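Local coordinates for D-methionine-binding lipoprotein MetQ (Escherichia coli, PDB 4YAH) that binds methionine as the substrate-binding lipoprotein of an ATP-driven D-methionine permease, at residues 239-242 and 243-246; 232-235 and 236-239; 92-95 and 96-100; 210-213 and 214-218; 185-188 and 189-192. One frame throughout, in Å; residues are numbered along the deposited sequence.

Contact 1: 239-242 and 243-246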
# COMPACT_ATOMS: atom_id res chain seq x y z
N ASP A 239 16.15 11.81 -12.71
CA ASP A 239 16.58 11.51 -14.07
C ASP A 239 17.86 10.69 -14.14
O ASP A 239 18.42 10.50 -15.21
CB ASP A 239 16.77 12.81 -14.85
CG ASP A 239 15.46 13.52 -15.11
OD1 ASP A 239 14.49 12.83 -15.48
OD2 ASP A 239 15.40 14.75 -14.91
N ALA A 240 18.31 10.18 -13.00
CA ALA A 240 19.51 9.36 -12.96
C ALA A 240 19.34 8.15 -13.85
O ALA A 240 18.28 7.53 -13.87
CB ALA A 240 19.83 8.95 -11.54
N GLU A 241 20.39 7.79 -14.58
CA GLU A 241 20.29 6.68 -15.50
C GLU A 241 19.96 5.38 -14.77
O GLU A 241 19.23 4.56 -15.32
CB GLU A 241 21.58 6.54 -16.32
CG GLU A 241 21.79 7.71 -17.30
CD GLU A 241 20.65 7.90 -18.29
OE1 GLU A 241 20.25 6.91 -18.94
OE2 GLU A 241 20.16 9.04 -18.42
N ASN A 242 20.45 5.19 -13.54
CA ASN A 242 20.18 3.95 -12.81
C ASN A 242 18.74 3.88 -12.37
O ASN A 242 18.17 2.80 -12.30
CB ASN A 242 21.11 3.78 -11.62
CG ASN A 242 22.53 3.51 -12.04
OD1 ASN A 242 22.77 3.16 -13.20
ND2 ASN A 242 23.45 3.65 -11.11
N VAL A 243 18.15 5.04 -12.08
CA VAL A 243 16.73 5.12 -11.74
C VAL A 243 15.90 4.67 -12.94
O VAL A 243 14.98 3.86 -12.80
CB VAL A 243 16.34 6.55 -11.32
CG1 VAL A 243 14.81 6.73 -11.25
CG2 VAL A 243 16.99 6.90 -9.99
N LYS A 244 16.24 5.19 -14.12
CA LYS A 244 15.50 4.86 -15.33
C LYS A 244 15.57 3.36 -15.58
O LYS A 244 14.57 2.73 -15.94
CB LYS A 244 16.03 5.62 -16.54
CG LYS A 244 15.81 7.12 -16.47
CD LYS A 244 16.37 7.77 -17.76
CE LYS A 244 16.70 9.22 -17.54
NZ LYS A 244 17.28 9.84 -18.78
N LYS A 245 16.75 2.78 -15.37
CA LYS A 245 16.93 1.36 -15.57
C LYS A 245 16.08 0.54 -14.60
O LYS A 245 15.48 -0.46 -14.99
CB LYS A 245 18.39 0.96 -15.38
CG LYS A 245 19.30 1.36 -16.52
CD LYS A 245 20.71 0.95 -16.19
CE LYS A 245 21.65 1.26 -17.32
NZ LYS A 245 23.06 1.23 -16.86
N PHE A 246 16.06 0.96 -13.34
CA PHE A 246 15.32 0.21 -12.35
C PHE A 246 13.83 0.25 -12.68
O PHE A 246 13.11 -0.74 -12.56
CB PHE A 246 15.55 0.76 -10.95
CG PHE A 246 14.77 0.05 -9.92
CD1 PHE A 246 15.10 -1.24 -9.58
CD2 PHE A 246 13.67 0.63 -9.33
CE1 PHE A 246 14.37 -1.94 -8.64
CE2 PHE A 246 12.92 -0.07 -8.39
CZ PHE A 246 13.29 -1.35 -8.05
O HOH W 1 24.52 1.69 -14.67

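Contact 2: 232-235 and 236-239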
# COMPACT_ATOMS: atom_id res chain seq x y z
N VAL A 232 9.58 6.07 -6.40
CA VAL A 232 9.77 7.45 -6.01
C VAL A 232 11.24 7.73 -5.74
O VAL A 232 11.94 6.91 -5.14
CB VAL A 232 8.94 7.77 -4.78
CG1 VAL A 232 9.24 9.13 -4.24
CG2 VAL A 232 7.47 7.67 -5.12
N THR A 233 11.69 8.91 -6.17
CA THR A 233 13.06 9.38 -5.92
C THR A 233 13.02 10.78 -5.36
O THR A 233 11.95 11.36 -5.21
CB THR A 233 13.92 9.41 -7.20
OG1 THR A 233 13.43 10.44 -8.08
CG2 THR A 233 13.90 8.07 -7.91
N ARG A 234 14.19 11.35 -5.10
CA ARG A 234 14.27 12.77 -4.81
C ARG A 234 14.16 13.53 -6.13
O ARG A 234 14.39 12.98 -7.20
CB ARG A 234 15.58 13.13 -4.10
CG ARG A 234 15.76 12.48 -2.73
CD ARG A 234 17.11 12.89 -2.14
NE ARG A 234 18.18 12.50 -3.04
CZ ARG A 234 18.71 11.28 -3.12
NH1 ARG A 234 18.28 10.31 -2.32
NH2 ARG A 234 19.67 11.04 -4.00
N GLU A 235 13.79 14.80 -6.04
CA GLU A 235 13.82 15.68 -7.20
C GLU A 235 15.20 15.65 -7.84
O GLU A 235 15.31 15.63 -9.08
CB GLU A 235 13.43 17.10 -6.78
CG GLU A 235 13.60 18.17 -7.86
CD GLU A 235 12.67 17.98 -9.05
OE1 GLU A 235 11.56 17.42 -8.86
OE2 GLU A 235 13.04 18.41 -10.17
N ASP A 236 16.25 15.64 -7.02
CA ASP A 236 17.60 15.80 -7.56
C ASP A 236 18.09 14.58 -8.35
O ASP A 236 19.00 14.73 -9.17
CB ASP A 236 18.62 16.14 -6.45
CG ASP A 236 18.73 15.06 -5.37
OD1 ASP A 236 19.37 14.01 -5.61
OD2 ASP A 236 18.20 15.27 -4.27
N ASN A 237 17.54 13.39 -8.14
CA ASN A 237 18.03 12.21 -8.87
C ASN A 237 16.97 11.52 -9.71
O ASN A 237 17.16 10.39 -10.17
CB ASN A 237 18.69 11.22 -7.90
CG ASN A 237 17.70 10.52 -7.01
OD1 ASN A 237 16.74 11.13 -6.53
ND2 ASN A 237 17.93 9.24 -6.79
N LYS A 238 15.86 12.22 -9.98
CA LYS A 238 14.75 11.64 -10.72
C LYS A 238 15.13 11.18 -12.12
O LYS A 238 14.49 10.27 -12.66
CB LYS A 238 13.60 12.64 -10.80
CG LYS A 238 13.88 13.82 -11.73
CD LYS A 238 12.77 14.84 -11.71
CE LYS A 238 13.07 15.95 -12.72
NZ LYS A 238 12.11 17.06 -12.63
N ASP A 239 16.15 11.81 -12.71
CA ASP A 239 16.58 11.51 -14.07
C ASP A 239 17.86 10.69 -14.14
O ASP A 239 18.42 10.50 -15.21
CB ASP A 239 16.77 12.81 -14.85
CG ASP A 239 15.46 13.52 -15.11
OD1 ASP A 239 14.49 12.83 -15.48
OD2 ASP A 239 15.40 14.75 -14.91
O HOH W 2 9.85 17.28 -10.95

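Contact 3: 92-95 and 96-100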
# COMPACT_ATOMS: atom_id res chain seq x y z
N LEU A 92 2.08 9.86 -1.08
CA LEU A 92 3.24 10.68 -1.42
C LEU A 92 2.91 12.16 -1.20
O LEU A 92 3.66 12.89 -0.52
CB LEU A 92 3.67 10.43 -2.86
CG LEU A 92 4.78 11.34 -3.38
CD1 LEU A 92 6.02 11.16 -2.50
CD2 LEU A 92 5.07 11.01 -4.82
N ASP A 93 1.81 12.61 -1.79
CA ASP A 93 1.39 14.01 -1.68
C ASP A 93 1.22 14.46 -0.23
O ASP A 93 1.62 15.56 0.14
CB ASP A 93 0.09 14.23 -2.44
CG ASP A 93 0.26 14.09 -3.94
OD1 ASP A 93 1.41 14.09 -4.41
OD2 ASP A 93 -0.76 13.98 -4.65
N GLN A 94 0.64 13.59 0.59
CA GLN A 94 0.45 13.89 2.00
C GLN A 94 1.79 14.01 2.73
O GLN A 94 1.96 14.83 3.63
CB GLN A 94 -0.42 12.80 2.63
CG GLN A 94 -0.85 13.09 4.04
CD GLN A 94 -1.80 14.26 4.10
OE1 GLN A 94 -2.68 14.40 3.24
NE2 GLN A 94 -1.61 15.13 5.07
N GLN A 95 2.73 13.16 2.34
CA GLN A 95 4.08 13.18 2.90
C GLN A 95 4.80 14.48 2.53
O GLN A 95 5.53 15.05 3.36
CB GLN A 95 4.88 11.97 2.39
CG GLN A 95 4.46 10.64 3.02
CD GLN A 95 5.19 10.35 4.30
OE1 GLN A 95 6.35 9.95 4.29
NE2 GLN A 95 4.51 10.55 5.42
N LEU A 96 4.63 14.94 1.30
CA LEU A 96 5.23 16.21 0.90
C LEU A 96 4.69 17.34 1.77
O LEU A 96 5.45 18.18 2.25
CB LEU A 96 4.98 16.51 -0.58
CG LEU A 96 5.42 15.45 -1.61
CD1 LEU A 96 5.36 16.02 -3.00
CD2 LEU A 96 6.78 14.87 -1.31
N LYS A 97 3.38 17.35 1.99
CA LYS A 97 2.74 18.37 2.81
C LYS A 97 3.20 18.29 4.26
O LYS A 97 3.59 19.29 4.86
CB LYS A 97 1.20 18.25 2.77
CG LYS A 97 0.54 18.81 1.54
CD LYS A 97 -0.97 18.88 1.72
CE LYS A 97 -1.64 19.65 0.57
NZ LYS A 97 -3.10 19.89 0.81
N ASP A 98 3.16 17.09 4.83
CA ASP A 98 3.40 16.93 6.26
C ASP A 98 4.87 16.93 6.65
O ASP A 98 5.20 17.37 7.75
CB ASP A 98 2.75 15.64 6.76
CG ASP A 98 1.23 15.73 6.78
OD1 ASP A 98 0.68 16.86 6.78
OD2 ASP A 98 0.58 14.67 6.79
N ARG A 99 5.76 16.47 5.76
CA ARG A 99 7.18 16.32 6.09
C ARG A 99 8.08 17.26 5.29
O ARG A 99 9.23 17.46 5.63
CB ARG A 99 7.66 14.88 5.87
CG ARG A 99 6.88 13.83 6.66
CD ARG A 99 7.05 13.98 8.16
NE ARG A 99 8.45 13.96 8.58
CZ ARG A 99 9.15 12.87 8.88
NH1 ARG A 99 8.60 11.66 8.79
NH2 ARG A 99 10.41 12.97 9.25
N GLY A 100 7.55 17.81 4.20
CA GLY A 100 8.27 18.82 3.46
C GLY A 100 9.35 18.27 2.55
O GLY A 100 10.23 19.01 2.10

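Contact 4: 210-213 and 214-218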
# COMPACT_ATOMS: atom_id res chain seq x y z
N GLY A 210 -0.27 -14.28 4.96
CA GLY A 210 -0.80 -15.21 3.98
C GLY A 210 -2.23 -14.95 3.55
O GLY A 210 -2.91 -15.84 3.04
N LEU A 211 -2.68 -13.71 3.74
CA LEU A 211 -4.02 -13.30 3.32
C LEU A 211 -3.96 -12.52 2.01
O LEU A 211 -3.03 -11.74 1.79
CB LEU A 211 -4.68 -12.44 4.39
CG LEU A 211 -4.80 -13.06 5.77
CD1 LEU A 211 -5.43 -12.06 6.74
CD2 LEU A 211 -5.61 -14.32 5.71
N THR A 212 -4.94 -12.75 1.16
CA THR A 212 -5.13 -11.96 -0.05
C THR A 212 -6.59 -11.58 -0.20
O THR A 212 -7.47 -12.26 0.31
CB THR A 212 -4.70 -12.69 -1.34
OG1 THR A 212 -5.55 -13.82 -1.55
CG2 THR A 212 -3.25 -13.11 -1.27
N PRO A 213 -6.86 -10.47 -0.92
CA PRO A 213 -8.26 -10.08 -1.05
C PRO A 213 -9.14 -11.17 -1.65
O PRO A 213 -10.24 -11.39 -1.13
CB PRO A 213 -8.17 -8.85 -1.98
CG PRO A 213 -6.87 -8.25 -1.61
CD PRO A 213 -5.95 -9.42 -1.41
N ALA A 214 -8.69 -11.84 -2.70
CA ALA A 214 -9.60 -12.76 -3.40
C ALA A 214 -9.90 -13.98 -2.55
O ALA A 214 -10.98 -14.55 -2.64
CB ALA A 214 -9.03 -13.18 -4.72
N LYS A 215 -8.95 -14.39 -1.73
CA LYS A 215 -9.10 -15.63 -0.97
C LYS A 215 -9.76 -15.37 0.37
O LYS A 215 -10.56 -16.18 0.83
CB LYS A 215 -7.75 -16.31 -0.75
CG LYS A 215 -7.83 -17.62 0.01
CD LYS A 215 -8.67 -18.65 -0.74
CE LYS A 215 -8.54 -20.04 -0.12
NZ LYS A 215 -8.92 -20.05 1.32
N ASP A 216 -9.43 -14.25 0.99
CA ASP A 216 -9.78 -14.03 2.39
C ASP A 216 -10.60 -12.78 2.65
O ASP A 216 -11.19 -12.62 3.73
CB ASP A 216 -8.49 -13.98 3.20
CG ASP A 216 -7.62 -15.19 2.96
OD1 ASP A 216 -7.98 -16.27 3.48
OD2 ASP A 216 -6.61 -15.07 2.23
N GLY A 217 -10.69 -11.90 1.65
CA GLY A 217 -11.41 -10.65 1.82
C GLY A 217 -12.90 -10.85 1.97
O GLY A 217 -13.52 -11.60 1.23
N ILE A 218 -13.48 -10.19 2.97
CA ILE A 218 -14.92 -10.12 3.11
C ILE A 218 -15.52 -9.12 2.12
O ILE A 218 -16.65 -9.26 1.66
CB ILE A 218 -15.31 -9.74 4.51
CG1 ILE A 218 -14.78 -10.80 5.49
CG2 ILE A 218 -16.82 -9.61 4.65
CD1 ILE A 218 -14.99 -10.43 6.91
O HOH W 3 -5.04 -17.01 1.80
O HOH W 4 -12.93 -11.44 -2.09

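Contact 5: 185-188 and 189-192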
# COMPACT_ATOMS: atom_id res chain seq x y z
N PRO A 185 1.35 -1.28 9.81
CA PRO A 185 1.96 -2.60 10.00
C PRO A 185 1.36 -3.41 11.15
O PRO A 185 1.63 -4.59 11.23
CB PRO A 185 3.43 -2.29 10.32
CG PRO A 185 3.63 -0.88 9.87
CD PRO A 185 2.32 -0.20 10.05
N GLN A 186 0.58 -2.76 12.01
CA GLN A 186 -0.02 -3.43 13.15
C GLN A 186 -1.33 -4.09 12.78
O GLN A 186 -1.90 -4.82 13.59
CB GLN A 186 -0.26 -2.45 14.29
CG GLN A 186 1.01 -1.80 14.80
CD GLN A 186 1.92 -2.81 15.48
OE1 GLN A 186 1.54 -3.43 16.48
NE2 GLN A 186 3.13 -2.99 14.94
N LEU A 187 -1.83 -3.83 11.57
CA LEU A 187 -3.19 -4.28 11.25
C LEU A 187 -3.30 -5.83 11.19
O LEU A 187 -4.27 -6.39 11.69
CB LEU A 187 -3.66 -3.64 9.95
CG LEU A 187 -4.21 -2.22 10.15
CD1 LEU A 187 -5.61 -2.31 10.79
CD2 LEU A 187 -3.34 -1.35 10.98
N PRO A 188 -2.29 -6.54 10.65
CA PRO A 188 -2.43 -8.01 10.69
C PRO A 188 -2.59 -8.60 12.10
O PRO A 188 -3.48 -9.43 12.34
CB PRO A 188 -1.13 -8.50 10.04
CG PRO A 188 -0.82 -7.39 9.06
CD PRO A 188 -1.15 -6.13 9.81
N ARG A 189 -1.77 -8.17 13.05
CA ARG A 189 -1.86 -8.73 14.40
C ARG A 189 -3.16 -8.26 15.09
O ARG A 189 -3.64 -8.91 16.03
CB ARG A 189 -0.65 -8.37 15.25
CG ARG A 189 -0.55 -6.92 15.65
CD ARG A 189 0.72 -6.66 16.43
NE ARG A 189 1.90 -6.63 15.58
CZ ARG A 189 3.14 -6.46 16.03
NH1 ARG A 189 3.37 -6.31 17.33
NH2 ARG A 189 4.15 -6.45 15.17
N SER A 190 -3.73 -7.15 14.62
CA SER A 190 -4.96 -6.61 15.24
C SER A 190 -6.13 -7.60 15.12
O SER A 190 -7.07 -7.59 15.92
CB SER A 190 -5.34 -5.25 14.62
OG SER A 190 -6.06 -5.40 13.40
N LEU A 191 -6.05 -8.47 14.12
CA LEU A 191 -7.12 -9.45 13.87
C LEU A 191 -7.34 -10.40 15.04
O LEU A 191 -8.44 -10.92 15.21
CB LEU A 191 -6.81 -10.29 12.64
CG LEU A 191 -6.85 -9.57 11.30
CD1 LEU A 191 -6.28 -10.46 10.23
CD2 LEU A 191 -8.30 -9.15 10.95
N ASP A 192 -6.29 -10.65 15.81
CA ASP A 192 -6.37 -11.56 16.95
C ASP A 192 -6.82 -10.86 18.23
O ASP A 192 -7.07 -11.52 19.24
CB ASP A 192 -5.00 -12.21 17.21
CG ASP A 192 -4.51 -13.09 16.05
OD1 ASP A 192 -5.30 -13.93 15.57
OD2 ASP A 192 -3.32 -12.94 15.63
O HOH W 5 0.98 -6.93 12.65
O HOH W 6 -2.85 -12.01 13.07

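Contact 1: 239-242 and 243-246
Lys244 NZ reaches back over the first turn of helix 241-250 to Glu241 OE2, 3.0 Å away, in a salt bridge that is also a hydrogen bond. The ammonium meets that oxygen on its syn side, 30° out of the carboxylate plane. The two chains get there differently: Lys244 runs extended beyond CG, while Glu241 folds at CG (chi2 -57°), a fold that brings OE2 round to the end of the lysine. On its way the lysine passes close to backbone, with CE 3.2 Å from the carbonyl O of Asp239. One residue further along, Lys245 and Asn242 are too far apart for a direct bond; a water bridges them, accepting from the lysine ammonium and lying within hydrogen-bonding distance of the amide oxygen. The other end of the same amide, Asn242 ND2, donates to the carbonyl of Pro30, which ties the helix to the first modelled residues. Beneath these polar groups the backbone has begun its regular i to i+4 bonding, Lys244 N to Ala240 O at 3.1 Å, with Ala240 in the N-cap position. On the inward face Ala240 CB rests on Val243 CG2 at 3.8 Å, and Val243 and Phe246 pack on strands 229-234 and 32-38. The chemistry is that of an amphipathic first turn: aliphatic groups face the sheet, the Glu241-Lys244 pair and the water-linked Asn242 and Lys245 lie on the outer side, and an acid at the N-terminal end of the helix probably interacts favourably with its dipole as well as with Lys244.

Contact 2: 232-235 and 236-239
Asn237 folds back under the end of strand 229-234 and lays its amide against one face of the Arg234 guanidinium, the two planes 10° apart. This is the tight side of a type I turn over 234-237, closed by a weak bond from Asn237 N to Arg234 O at 3.3 Å. Asn237 OD1 sits 3.7 Å above the guanidinium plane, toward its rim, and the same oxygen accepts a weak bond from Arg234 N at 2.9 Å. With chi1 at 71°, CG of Asn237 lies between its backbone N and carbonyl carbon, a rotation that swings the amide back to the strand; ND2 donates to the carbonyl of Asp82. Asp236 takes the edge of the guanidinium: OD2 receives NE of Arg234 at 3.0 Å, 2° out of the guanidinium plane, and OD1 adds weaker, longer bonds. Arg234 NH1 is held by the carbonyl of Leu76, and stack, salt bridge and backbone bond together probably hold the group's rotation. Thr233 OG1 donates to Arg234 O at 2.9 Å and packs against CA of Lys238 at 3.2 Å. The other side is looser and wetter. There Glu235 and Lys238 run side by side in the same direction, meeting through a single salt bridge, OE2 to NZ at 3.0 Å, while a water spans Glu235 OE1 and Lys238 NZ. The turn carries the chain from strand 229-234, which lies between strands 83-88 and 103-111, toward helix 241-250; Thr233 and Asn237 touch its Val243, and Glu235 and Lys238 rest on Val104.

Contact 3: 92-95 and 96-100
Gln94 and Asp98, one helical turn apart, are joined by a nearly straight hydrogen bond, NE2 to OD2 at 2.8 Å with an N-H...O angle of 173°. The glutamine reaches its partner by a bend: CG stands opposite the backbone N (chi1 -172°), and the chain then folds at chi2 to bring the amide up along the helix. The acceptor lies within the amide plane, yet the donor approaches Asp98 OD2 from above the carboxylate plane, and the two flat groups are turned 56° apart. The aliphatic part joins in, with Gln94 CG 3.5 Å from Asp98 OD2. With an alanine here instead of Gln94, Asp98 OD2 would probably lose its amide donor and the carboxylate would be freer to turn. On another face of the helix Leu92 CD1 meets Leu96 CD2 at 4.0 Å, and both leucines pack on Leu103 of the neighbouring strand. Gln95 and Arg99 follow one another along a third line: the folded Gln95 sends OE1 to Asn73, while Arg99, bent at both chi2 and chi3, makes a salt bridge to Glu74, and through both the helix is tied to helix 71-78. Gln95 O accepts Arg99 N at 2.8 Å, and Gly100 N closes the last turn on Leu96 O at 2.9 Å. Leaving the helix with positive phi at a glycine is a familiar C-terminal ending, here for an amphipathic helix packed on the six-stranded sheet of a type 2 periplasmic-binding-protein fold.

Contact 4: 210-213 and 214-218
Thr212 and Asp216 exchange bonds in both directions: the aspartate carboxylate accepts from Thr212 N, while Asp216 N donates to Thr212 O at 2.9 Å. Thr212 is the N-cap of the short helix 213-216, with Pro213 in the first turn. Its hydroxyl accepts a weak capping bond from Lys215 N, 3.5 Å from OG1, and has a weak bond with Asn264 ND2 besides. A classical capping box would return the bond from residue 215; here the side chain that reaches back belongs to Asp216, one place further on. Asp216 CG lies opposite its own carbonyl carbon (chi1 -53°), which turns OD2 toward the threonine. Thr212 N meets OD2 at 3.1 Å on the anti lone pair, with an N-H...O angle of 164°, and a water links OD2 to the carbonyl of Gly210 as well. The carboxylate is also covered by aliphatic carbon: Leu211 crosses it at about a right angle, with CD2 3.5 Å from Asp216 CG. Ahead of this, Gly210, with positive phi, ends the preceding helix 203-206 in a Schellman motif, so one helix stops and the next is capped within three residues. Leu211, Pro213 and Asp216 all pack against Tyr117 on strand 115-117, which anchors the turn to the five-stranded sheet. At the far end a side chain on Gly217 would run into Pro213 O. That oxygen accepts Gly217 N at 2.9 Å, the donor lying 40° out of the carbonyl plane, and takes a water proton at 2.9 Å.

Contact 5: 185-188 and 189-192
Arg189 sets CG between its backbone N and carbonyl carbon (chi1 70°), while Gln186 folds at CG (chi2 -67°); these turns bring the two chains side by side, pointing the same way, at the start of the short, weakly bonded helix 187-190. Gln186 OE1 lies 3.1 Å above the guanidinium plane of Arg189, toward its rim, and touches CD at 3.3 Å. This is contact over a face, not a hydrogen bond. At the guanidinium edge, in plane, a water accepts from Arg189 NE and also joins Arg189 N to the carbonyl of Pro185. Replacing Gln186 by an alanine is likely to strip this guanidinium face of its amide and let the arginine swing. On the buried side Ser190 OG donates to Leu187 O at 2.7 Å, in the carbonyl plane and on a lone pair, which satisfies the hydroxyl where Leu187 and Ser190 pack on Leu182 and Ala134 of the five-stranded sheet. Asp192 OD1 forms a salt bridge with Lys119. Its OD2 takes a proton at 2.8 Å from a water whose other proton goes to Pro188 O, again at 2.8 Å.

Overall arrangement
Contacts 1, 2 and 3 belong to the six-stranded sheet and its helices, contacts 4 and 5 to the five-stranded sheet, about 34 to 36 Å from contacts 1 and 2 between centres. Contacts 1 and 2 share Asp239 and touch where Val243 CG1 meets Thr233 CG2; contact 2 reaches contact 3 through Val232 CG2 and Leu92 CD2. Contacts 4 and 5 join where Leu211 CD1 packs on Leu191 CD1. Contacts 2 and 3 lie at the surface; the other three are partly buried. Salt bridges within the segments mark contacts 1 and 2, whereas contact 3 uses a neutral amide donor, contact 4 a carboxylate accepting a backbone N-H, and contact 5 a serine hydroxyl and an amide over a guanidinium.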